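Local coordinates for RNA-binding protein RMD9, mitochondrial (Saccharomyces cerevisiae S288C, PDB 7A9X) that binds a dodecameric sequence motif in the 3'-UTRs of yeast mitochondrial mRNAs and takes part in their processing or stability, at residues A[480-492]-A[538-550]. Residues are numbered along the deposited sequence; the frame is centred on the assembly and turned at random.
With nucleotides of chain B.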
ATOM      1  N   ASP A 480      15.702  -9.376   9.035  1.00 76.89           N
ATOM      2  CA  ASP A 480      16.157 -10.140  10.192  1.00 81.46           C
ATOM      3  C   ASP A 480      17.405  -9.518  10.805  1.00 82.92           C
ATOM      4  O   ASP A 480      17.494  -9.369  12.029  1.00 82.85           O
ATOM      5  CB  ASP A 480      16.420 -11.592   9.789  1.00 82.31           C
ATOM      6  CG  ASP A 480      15.163 -12.313   9.351  1.00 82.97           C
ATOM      7  OD1 ASP A 480      14.139 -12.198  10.057  1.00 78.75           O
ATOM      8  OD2 ASP A 480      15.190 -12.980   8.297  1.00 85.63           O
ATOM      9  N   LEU A 481      18.374  -9.136   9.969  1.00 80.67           N
ATOM     10  CA  LEU A 481      19.593  -8.524  10.484  1.00 80.79           C
ATOM     11  C   LEU A 481      19.347  -7.100  10.965  1.00 81.84           C
ATOM     12  O   LEU A 481      19.998  -6.648  11.914  1.00 76.43           O
ATOM     13  CB  LEU A 481      20.684  -8.545   9.412  1.00 79.41           C
ATOM     14  CG  LEU A 481      21.123  -9.925   8.914  1.00 94.09           C
ATOM     15  CD1 LEU A 481      22.177  -9.790   7.828  1.00100.43           C
ATOM     16  CD2 LEU A 481      21.639 -10.779  10.064  1.00 93.62           C
ATOM     17  N   SER A 482      18.424  -6.378  10.323  1.00 79.00           N
ATOM     18  CA  SER A 482      18.093  -5.033  10.777  1.00 72.14           C
ATOM     19  C   SER A 482      17.527  -5.045  12.191  1.00 74.77           C
ATOM     20  O   SER A 482      17.768  -4.110  12.964  1.00 70.92           O
ATOM     21  CB  SER A 482      17.099  -4.383   9.813  1.00 75.11           C
ATOM     22  OG  SER A 482      17.681  -4.158   8.540  1.00 70.57           O
ATOM     23  N   ALA A 483      16.782  -6.094  12.548  1.00 73.56           N
ATOM     24  CA  ALA A 483      16.250  -6.197  13.902  1.00 73.57           C
ATOM     25  C   ALA A 483      17.362  -6.430  14.917  1.00 75.93           C
ATOM     26  O   ALA A 483      17.333  -5.867  16.017  1.00 78.07           O
ATOM     27  CB  ALA A 483      15.214  -7.318  13.976  1.00 70.61           C
ATOM     28  N   LEU A 484      18.350  -7.259  14.571  1.00 82.45           N
ATOM     29  CA  LEU A 484      19.481  -7.466  15.468  1.00 84.94           C
ATOM     30  C   LEU A 484      20.330  -6.205  15.575  1.00 85.56           C
ATOM     31  O   LEU A 484      20.832  -5.873  16.655  1.00 90.47           O
ATOM     32  CB  LEU A 484      20.326  -8.645  14.982  1.00 89.58           C
ATOM     33  CG  LEU A 484      21.446  -9.153  15.894  1.00 92.86           C
ATOM     34  CD1 LEU A 484      20.882  -9.784  17.161  1.00 90.40           C
ATOM     35  CD2 LEU A 484      22.325 -10.141  15.142  1.00 96.38           C
ATOM     36  N   ARG A 485      20.496  -5.485  14.462  1.00 85.36           N
ATOM     37  CA  ARG A 485      21.226  -4.223  14.499  1.00 83.22           C
ATOM     38  C   ARG A 485      20.510  -3.191  15.363  1.00 80.85           C
ATOM     39  O   ARG A 485      21.148  -2.491  16.158  1.00 81.11           O
ATOM     40  CB  ARG A 485      21.426  -3.700  13.077  1.00 77.63           C
ATOM     41  CG  ARG A 485      21.889  -2.259  12.994  1.00 78.61           C
ATOM     42  CD  ARG A 485      20.800  -1.387  12.395  1.00 84.10           C
ATOM     43  NE  ARG A 485      20.516  -1.761  11.014  1.00 90.27           N
ATOM     44  CZ  ARG A 485      19.428  -1.393  10.344  1.00 87.21           C
ATOM     45  NH1 ARG A 485      19.263  -1.781   9.088  1.00 86.44           N
ATOM     46  NH2 ARG A 485      18.504  -0.646  10.932  1.00 82.64           N
ATOM     47  N   ASP A 486      19.186  -3.089  15.230  1.00 75.27           N
ATOM     48  CA  ASP A 486      18.431  -2.130  16.028  1.00 75.40           C
ATOM     49  C   ASP A 486      18.472  -2.447  17.515  1.00 81.28           C
ATOM     50  O   ASP A 486      18.330  -1.534  18.337  1.00 88.75           O
ATOM     51  CB  ASP A 486      16.980  -2.070  15.544  1.00 69.48           C
ATOM     52  CG  ASP A 486      16.829  -1.275  14.265  1.00 72.34           C
ATOM     53  OD1 ASP A 486      17.827  -0.656  13.835  1.00 72.57           O
ATOM     54  OD2 ASP A 486      15.722  -1.267  13.692  1.00 72.08           O
ATOM     55  N   ALA A 487      18.674  -3.708  17.883  1.00 86.09           N
ATOM     56  CA  ALA A 487      18.734  -4.107  19.281  1.00 84.91           C
ATOM     57  C   ALA A 487      20.132  -3.991  19.875  1.00 84.60           C
ATOM     58  O   ALA A 487      20.298  -4.220  21.077  1.00 85.49           O
ATOM     59  CB  ALA A 487      18.225  -5.542  19.443  1.00 86.39           C
ATOM     60  N   THR A 488      21.137  -3.647  19.070  1.00 85.40           N
ATOM     61  CA  THR A 488      22.503  -3.560  19.570  1.00 86.91           C
ATOM     62  C   THR A 488      23.145  -2.226  19.198  1.00 87.83           C
ATOM     63  O   THR A 488      23.328  -1.356  20.056  1.00 88.40           O
ATOM     64  CB  THR A 488      23.343  -4.723  19.031  1.00 89.09           C
ATOM     65  OG1 THR A 488      23.369  -4.676  17.599  1.00 87.16           O
ATOM     66  CG2 THR A 488      22.766  -6.067  19.476  1.00 87.49           C
ATOM     67  N   VAL A 489      23.475  -2.060  17.915  1.00 86.34           N
ATOM     68  CA  VAL A 489      24.240  -0.899  17.465  1.00 84.51           C
ATOM     69  C   VAL A 489      23.467   0.391  17.709  1.00 85.40           C
ATOM     70  O   VAL A 489      24.017   1.377  18.216  1.00 84.96           O
ATOM     71  CB  VAL A 489      24.610  -1.053  15.979  1.00 84.93           C
ATOM     72  CG1 VAL A 489      25.440   0.135  15.500  1.00 86.40           C
ATOM     73  CG2 VAL A 489      25.347  -2.356  15.757  1.00 86.51           C
ATOM     74  N   VAL A 490      22.184   0.408  17.340  1.00 77.91           N
ATOM     75  CA  VAL A 490      21.386   1.623  17.481  1.00 81.97           C
ATOM     76  C   VAL A 490      21.229   1.990  18.950  1.00 76.91           C
ATOM     77  O   VAL A 490      21.314   3.165  19.323  1.00 78.65           O
ATOM     78  CB  VAL A 490      20.025   1.448  16.782  1.00 78.81           C
ATOM     79  CG1 VAL A 490      19.234   2.743  16.826  1.00 72.31           C
ATOM     80  CG2 VAL A 490      20.231   1.000  15.347  1.00 77.20           C
ATOM     81  N   TRP A 491      21.008   0.990  19.809  1.00 77.37           N
ATOM     82  CA  TRP A 491      20.924   1.252  21.242  1.00 83.52           C
ATOM     83  C   TRP A 491      22.242   1.796  21.780  1.00 91.78           C
ATOM     84  O   TRP A 491      22.249   2.747  22.569  1.00 93.00           O
ATOM     85  CB  TRP A 491      20.519  -0.023  21.984  1.00 79.27           C
ATOM     86  CG  TRP A 491      20.467   0.124  23.483  1.00 81.83           C
ATOM     87  CD1 TRP A 491      19.380   0.466  24.240  1.00 79.49           C
ATOM     88  CD2 TRP A 491      21.548  -0.074  24.400  1.00 83.53           C
ATOM     89  NE1 TRP A 491      19.721   0.495  25.570  1.00 85.85           N
ATOM     90  CE2 TRP A 491      21.047   0.168  25.695  1.00 87.14           C
ATOM     91  CE3 TRP A 491      22.892  -0.429  24.252  1.00 85.93           C
ATOM     92  CZ2 TRP A 491      21.843   0.065  26.835  1.00 88.92           C
ATOM     93  CZ3 TRP A 491      23.680  -0.532  25.384  1.00 93.35           C
ATOM     94  CH2 TRP A 491      23.154  -0.286  26.658  1.00 92.56           C
ATOM     95  N   SER A 492      23.367   1.213  21.357  1.00 93.65           N
ATOM     96  CA  SER A 492      24.666   1.697  21.814  1.00 91.59           C
ATOM     97  C   SER A 492      24.938   3.107  21.304  1.00 89.06           C
ATOM     98  O   SER A 492      25.382   3.973  22.067  1.00 87.21           O
ATOM     99  CB  SER A 492      25.772   0.741  21.366  1.00 87.88           C
ATOM    100  OG  SER A 492      25.519  -0.581  21.811  1.00 88.54           O
ATOM    101  N   GLU A 538      27.829  -6.833  29.025  1.00144.52           N
ATOM    102  CA  GLU A 538      28.250  -5.443  29.126  1.00142.63           C
ATOM    103  C   GLU A 538      28.395  -4.754  27.775  1.00134.21           C
ATOM    104  O   GLU A 538      28.495  -3.523  27.738  1.00134.66           O
ATOM    105  CB  GLU A 538      29.578  -5.337  29.890  1.00148.75           C
ATOM    106  CG  GLU A 538      29.515  -5.804  31.335  1.00153.45           C
ATOM    107  CD  GLU A 538      29.898  -7.262  31.498  1.00155.83           C
ATOM    108  OE1 GLU A 538      30.506  -7.828  30.565  1.00154.91           O
ATOM    109  OE2 GLU A 538      29.592  -7.842  32.561  1.00156.77           O
ATOM    110  N   ASP A 539      28.410  -5.502  26.672  1.00126.28           N
ATOM    111  CA  ASP A 539      28.621  -4.919  25.352  1.00118.03           C
ATOM    112  C   ASP A 539      27.721  -5.614  24.342  1.00116.56           C
ATOM    113  O   ASP A 539      27.835  -6.826  24.136  1.00115.28           O
ATOM    114  CB  ASP A 539      30.090  -5.030  24.933  1.00106.20           C
ATOM    115  CG  ASP A 539      30.454  -4.063  23.825  1.00110.98           C
ATOM    116  OD1 ASP A 539      29.737  -4.022  22.804  1.00108.57           O
ATOM    117  OD2 ASP A 539      31.454  -3.333  23.979  1.00115.96           O
ATOM    118  N   ARG A 540      26.837  -4.843  23.707  1.00116.17           N
ATOM    119  CA  ARG A 540      25.943  -5.385  22.690  1.00113.22           C
ATOM    120  C   ARG A 540      26.560  -5.388  21.298  1.00109.98           C
ATOM    121  O   ARG A 540      26.210  -6.245  20.478  1.00111.55           O
ATOM    122  CB  ARG A 540      24.634  -4.593  22.651  1.00111.10           C
ATOM    123  CG  ARG A 540      23.880  -4.539  23.964  1.00110.16           C
ATOM    124  CD  ARG A 540      22.508  -3.925  23.751  1.00105.02           C
ATOM    125  NE  ARG A 540      21.808  -3.667  25.006  1.00105.45           N
ATOM    126  CZ  ARG A 540      20.560  -3.215  25.082  1.00101.89           C
ATOM    127  NH1 ARG A 540      20.000  -3.003  26.264  1.00102.23           N
ATOM    128  NH2 ARG A 540      19.872  -2.975  23.975  1.00 97.22           N
ATOM    129  N   ILE A 541      27.465  -4.449  21.006  1.00105.55           N
ATOM    130  CA  ILE A 541      28.058  -4.387  19.672  1.00105.57           C
ATOM    131  C   ILE A 541      28.937  -5.607  19.421  1.00111.92           C
ATOM    132  O   ILE A 541      29.001  -6.128  18.299  1.00110.55           O
ATOM    133  CB  ILE A 541      28.838  -3.071  19.493  1.00100.68           C
ATOM    134  CG1 ILE A 541      27.878  -1.881  19.553  1.00 95.67           C
ATOM    135  CG2 ILE A 541      29.610  -3.072  18.185  1.00 97.78           C
ATOM    136  CD1 ILE A 541      28.546  -0.548  19.326  1.00 92.81           C
ATOM    137  N   GLU A 542      29.616  -6.095  20.462  1.00118.97           N
ATOM    138  CA  GLU A 542      30.427  -7.299  20.309  1.00127.79           C
ATOM    139  C   GLU A 542      29.559  -8.521  20.026  1.00125.75           C
ATOM    140  O   GLU A 542      29.902  -9.350  19.176  1.00129.67           O
ATOM    141  CB  GLU A 542      31.281  -7.521  21.556  1.00134.34           C
ATOM    142  CG  GLU A 542      32.236  -6.375  21.841  1.00139.45           C
ATOM    143  CD  GLU A 542      33.236  -6.711  22.927  1.00148.01           C
ATOM    144  OE1 GLU A 542      34.421  -6.341  22.782  1.00150.21           O
ATOM    145  OE2 GLU A 542      32.838  -7.350  23.924  1.00150.24           O
ATOM    146  N   LEU A 543      28.429  -8.646  20.724  1.00116.50           N
ATOM    147  CA  LEU A 543      27.499  -9.733  20.433  1.00109.57           C
ATOM    148  C   LEU A 543      26.942  -9.611  19.020  1.00107.93           C
ATOM    149  O   LEU A 543      26.754 -10.617  18.325  1.00108.52           O
ATOM    150  CB  LEU A 543      26.364  -9.742  21.457  1.00104.14           C
ATOM    151  CG  LEU A 543      25.309 -10.833  21.263  1.00106.26           C
ATOM    152  CD1 LEU A 543      25.918 -12.210  21.471  1.00109.50           C
ATOM    153  CD2 LEU A 543      24.131 -10.616  22.195  1.00104.70           C
ATOM    154  N   TYR A 544      26.680  -8.380  18.578  1.00102.79           N
ATOM    155  CA  TYR A 544      26.157  -8.150  17.237  1.00100.15           C
ATOM    156  C   TYR A 544      27.142  -8.615  16.171  1.00104.24           C
ATOM    157  O   TYR A 544      26.762  -9.296  15.212  1.00101.20           O
ATOM    158  CB  TYR A 544      25.828  -6.666  17.072  1.00 96.58           C
ATOM    159  CG  TYR A 544      25.570  -6.216  15.655  1.00 90.20           C
ATOM    160  CD1 TYR A 544      24.350  -6.460  15.037  1.00 85.52           C
ATOM    161  CD2 TYR A 544      26.540  -5.522  14.943  1.00 91.18           C
ATOM    162  CE1 TYR A 544      24.111  -6.038  13.744  1.00 85.85           C
ATOM    163  CE2 TYR A 544      26.309  -5.095  13.653  1.00 89.68           C
ATOM    164  CZ  TYR A 544      25.092  -5.354  13.059  1.00 88.89           C
ATOM    165  OH  TYR A 544      24.856  -4.931  11.774  1.00 87.38           O
ATOM    166  N   LEU A 545      28.420  -8.260  16.328  1.00106.71           N
ATOM    167  CA  LEU A 545      29.427  -8.675  15.356  1.00107.16           C
ATOM    168  C   LEU A 545      29.714 -10.167  15.442  1.00108.63           C
ATOM    169  O   LEU A 545      30.136 -10.773  14.452  1.00108.38           O
ATOM    170  CB  LEU A 545      30.712  -7.875  15.558  1.00108.44           C
ATOM    171  CG  LEU A 545      30.627  -6.388  15.217  1.00107.62           C
ATOM    172  CD1 LEU A 545      31.896  -5.675  15.648  1.00108.00           C
ATOM    173  CD2 LEU A 545      30.382  -6.198  13.728  1.00107.54           C
ATOM    174  N   LYS A 546      29.498 -10.771  16.611  1.00111.63           N
ATOM    175  CA  LYS A 546      29.709 -12.207  16.745  1.00115.46           C
ATOM    176  C   LYS A 546      28.635 -12.993  16.003  1.00114.43           C
ATOM    177  O   LYS A 546      28.936 -13.990  15.337  1.00117.48           O
ATOM    178  CB  LYS A 546      29.736 -12.594  18.223  1.00119.96           C
ATOM    179  CG  LYS A 546      29.800 -14.088  18.469  1.00127.55           C
ATOM    180  CD  LYS A 546      29.734 -14.396  19.951  1.00135.24           C
ATOM    181  CE  LYS A 546      30.904 -13.777  20.692  1.00140.79           C
ATOM    182  NZ  LYS A 546      30.874 -14.123  22.137  1.00146.96           N
ATOM    183  N   ILE A 547      27.380 -12.552  16.099  1.00112.92           N
ATOM    184  CA  ILE A 547      26.294 -13.252  15.422  1.00110.00           C
ATOM    185  C   ILE A 547      26.392 -13.066  13.914  1.00105.68           C
ATOM    186  O   ILE A 547      26.108 -13.990  13.142  1.00105.51           O
ATOM    187  CB  ILE A 547      24.936 -12.774  15.966  1.00105.55           C
ATOM    188  CG1 ILE A 547      24.865 -12.998  17.478  1.00103.24           C
ATOM    189  CG2 ILE A 547      23.804 -13.505  15.276  1.00104.05           C
ATOM    190  CD1 ILE A 547      23.615 -12.449  18.116  1.00100.08           C
ATOM    191  N   LEU A 548      26.795 -11.872  13.468  1.00103.07           N
ATOM    192  CA  LEU A 548      26.972 -11.633  12.039  1.00103.57           C
ATOM    193  C   LEU A 548      27.980 -12.606  11.443  1.00107.70           C
ATOM    194  O   LEU A 548      27.710 -13.255  10.426  1.00107.30           O
ATOM    195  CB  LEU A 548      27.418 -10.193  11.792  1.00102.20           C
ATOM    196  CG  LEU A 548      26.377  -9.080  11.865  1.00104.67           C
ATOM    197  CD1 LEU A 548      27.017  -7.767  11.449  1.00110.85           C
ATOM    198  CD2 LEU A 548      25.181  -9.401  10.984  1.00 99.08           C
ATOM    199  N   LYS A 549      29.153 -12.722  12.070  1.00110.47           N
ATOM    200  CA  LYS A 549      30.176 -13.625  11.559  1.00115.67           C
ATOM    201  C   LYS A 549      29.773 -15.084  11.729  1.00110.05           C
ATOM    202  O   LYS A 549      30.134 -15.924  10.898  1.00112.47           O
ATOM    203  CB  LYS A 549      31.507 -13.347  12.258  1.00119.21           C
ATOM    204  CG  LYS A 549      32.728 -13.811  11.484  1.00128.74           C
ATOM    205  CD  LYS A 549      33.998 -13.235  12.085  1.00134.64           C
ATOM    206  CE  LYS A 549      35.218 -13.609  11.262  1.00142.88           C
ATOM    207  NZ  LYS A 549      35.443 -15.080  11.240  1.00149.41           N
ATOM    208  N   ARG A 550      29.021 -15.404  12.786  1.00115.41           N
ATOM    209  CA  ARG A 550      28.616 -16.788  13.011  1.00111.45           C
ATOM    210  C   ARG A 550      27.547 -17.227  12.017  1.00114.78           C
ATOM    211  O   ARG A 550      27.552 -18.378  11.565  1.00111.99           O
ATOM    212  CB  ARG A 550      28.120 -16.963  14.445  1.00117.58           C
ATOM    213  CG  ARG A 550      27.634 -18.370  14.775  1.00126.37           C
ATOM    214  CD  ARG A 550      28.727 -19.406  14.560  1.00147.63           C
ATOM    215  NE  ARG A 550      28.307 -20.743  14.974  1.00158.95           N
ATOM    216  CZ  ARG A 550      28.561 -21.272  16.166  1.00165.73           C
ATOM    217  NH1 ARG A 550      28.140 -22.496  16.456  1.00165.38           N
ATOM    218  NH2 ARG A 550      29.241 -20.579  17.070  1.00170.82           N
TER
ATOM    219  P     U B  13      16.666  -0.976   7.137  1.00 75.10           P
ATOM    220  OP1   U B  13      17.814  -1.910   7.251  1.00 76.39           O
ATOM    221  OP2   U B  13      16.107  -0.348   8.361  1.00 88.65           O
ATOM    222  O5'   U B  13      17.069   0.194   6.136  1.00 76.22           O
ATOM    223  C5'   U B  13      16.098   1.100   5.633  1.00 75.33           C
ATOM    224  C4'   U B  13      16.751   2.343   5.088  1.00 79.90           C
ATOM    225  O4'   U B  13      17.337   3.098   6.181  1.00 80.17           O
ATOM    226  C3'   U B  13      17.908   2.104   4.127  1.00 90.35           C
ATOM    227  O3'   U B  13      17.469   1.899   2.794  1.00 94.31           O
ATOM    228  C2'   U B  13      18.762   3.354   4.296  1.00 94.14           C
ATOM    229  O2'   U B  13      18.234   4.427   3.532  1.00 98.66           O
ATOM    230  C1'   U B  13      18.561   3.671   5.779  1.00 86.17           C
ATOM    231  N1    U B  13      19.635   3.122   6.639  1.00 86.53           N
ATOM    232  C2    U B  13      20.909   3.657   6.558  1.00 92.74           C
ATOM    233  O2    U B  13      21.217   4.559   5.796  1.00 97.80           O
ATOM    234  N3    U B  13      21.827   3.085   7.406  1.00 93.22           N
ATOM    235  C4    U B  13      21.612   2.066   8.313  1.00 87.72           C
ATOM    236  O4    U B  13      22.546   1.660   9.008  1.00 91.28           O
ATOM    237  C5    U B  13      20.271   1.575   8.345  1.00 81.75           C
ATOM    238  C6    U B  13      19.355   2.109   7.530  1.00 79.88           C
ATOM    239  P     C B  12      11.770  -2.049  10.529  1.00 68.42           P
ATOM    240  OP1   C B  12      12.887  -1.451  11.300  1.00 69.74           O
ATOM    241  OP2   C B  12      10.581  -1.228  10.192  1.00 77.83           O
ATOM    242  O5'   C B  12      12.376  -2.633   9.176  1.00 69.12           O
ATOM    243  C5'   C B  12      13.634  -3.297   9.179  1.00 70.45           C
ATOM    244  C4'   C B  12      14.293  -3.286   7.821  1.00 73.76           C
ATOM    245  O4'   C B  12      13.670  -4.288   6.971  1.00 73.96           O
ATOM    246  C3'   C B  12      14.231  -1.964   7.054  1.00 71.74           C
ATOM    247  O3'   C B  12      15.470  -1.743   6.382  1.00 73.47           O
ATOM    248  C2'   C B  12      13.127  -2.208   6.027  1.00 70.57           C
ATOM    249  O2'   C B  12      13.247  -1.442   4.847  1.00 71.17           O
ATOM    250  C1'   C B  12      13.280  -3.700   5.746  1.00 70.50           C
ATOM    251  N1    C B  12      12.040  -4.357   5.301  1.00 69.08           N
ATOM    252  C2    C B  12      12.093  -5.213   4.197  1.00 74.70           C
ATOM    253  O2    C B  12      13.182  -5.396   3.630  1.00 78.69           O
ATOM    254  N3    C B  12      10.963  -5.823   3.774  1.00 68.08           N
ATOM    255  C4    C B  12       9.810  -5.606   4.406  1.00 72.60           C
ATOM    256  N4    C B  12       8.724  -6.234   3.947  1.00 72.29           N
ATOM    257  C5    C B  12       9.724  -4.736   5.533  1.00 66.58           C
ATOM    258  C6    C B  12      10.851  -4.138   5.943  1.00 67.72           C
ATOM    259  P     U B  14      17.896   0.579   1.981  1.00 92.21           P
ATOM    260  OP1   U B  14      17.225   0.640   0.660  1.00 93.16           O
ATOM    261  OP2   U B  14      17.679  -0.603   2.852  1.00 88.09           O
ATOM    262  O5'   U B  14      19.464   0.752   1.748  1.00 97.19           O
ATOM    263  C5'   U B  14      19.978   1.869   1.028  1.00 98.24           C
ATOM    264  C4'   U B  14      21.488   1.916   1.050  1.00107.72           C
ATOM    265  O4'   U B  14      21.947   1.923   2.431  1.00107.36           O
ATOM    266  C3'   U B  14      22.196   0.744   0.370  1.00113.34           C
ATOM    267  O3'   U B  14      23.395   1.205  -0.253  1.00115.12           O
ATOM    268  C2'   U B  14      22.546  -0.166   1.544  1.00113.53           C
ATOM    269  O2'   U B  14      23.642  -1.027   1.318  1.00120.41           O
ATOM    270  C1'   U B  14      22.842   0.849   2.644  1.00107.21           C
ATOM    271  N1    U B  14      22.620   0.327   4.000  1.00101.14           N
ATOM    272  C2    U B  14      23.723   0.094   4.797  1.00101.57           C
ATOM    273  O2    U B  14      24.862   0.310   4.424  1.00110.85           O
ATOM    274  N3    U B  14      23.439  -0.401   6.046  1.00 93.85           N
ATOM    275  C4    U B  14      22.192  -0.681   6.565  1.00 92.19           C
ATOM    276  O4    U B  14      22.095  -1.126   7.710  1.00 91.39           O
ATOM    277  C5    U B  14      21.103  -0.413   5.676  1.00 92.45           C
ATOM    278  C6    U B  14      21.349   0.069   4.455  1.00 97.13           C
TER
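Arg540 NH2 is held by two carbonyl oxygens, Ala487 O across the contact and Leu446 O, from the loop after helix 436-445. The bond from Arg540 NH2 to Ala487 O is 3.2 Å long with an N-H...O angle of 150°, and the donor sits above the carbonyl plane. The same guanidinium lies flat on the indole of Trp491, planes 7° apart, with Arg540 CZ 3.5 Å from the centroid of the five-membered ring: a stacked cation-pi pair. Extended from CG to NE, the arginine chain reaches across the indole, whose NE1 is tied to Asp450. A leucine in place of Trp491 would probably leave the guanidinium without its flat partner, freer to turn off Ala487 O, and Asp450 without the indole N-H.

Further along helix 540-551, Tyr544 packs against Leu484, Arg485, Thr488 and Val489. Its CG stands anti to the backbone N (chi1 167°), which lays the ring under Val489; Val489 CG2 is 3.7 Å from the ring centroid, a CH-pi contact over one face, while Leu548 CG covers the opposite face. Thr488 OG1 bonds back to Leu484 O at 3.0 Å and also touches Tyr544 CB. Arg485 CB packs 3.6 Å from Tyr544 CE1, and the tyrosine OH bonds to Tyr564 O. Farther along the helix, Leu484 CD2 meets Ile547 CG2 at 3.7 Å.

On the RNA side, the bent chain of Arg485 carries NH1 up to OP1 of U13 of chain B, at a modelled separation too short to be trusted in detail, while NH2 forms a salt bridge with Asp486 OD1. Segments 480-486 and 540-550 run nearly antiparallel, with axes 10.3 Å apart at closest approach, an arrangement consistent with the stacked antiparallel helices of an alpha-solenoid of the pentatricopeptide-repeat type, here beyond the last assigned repeat and beside bound RNA.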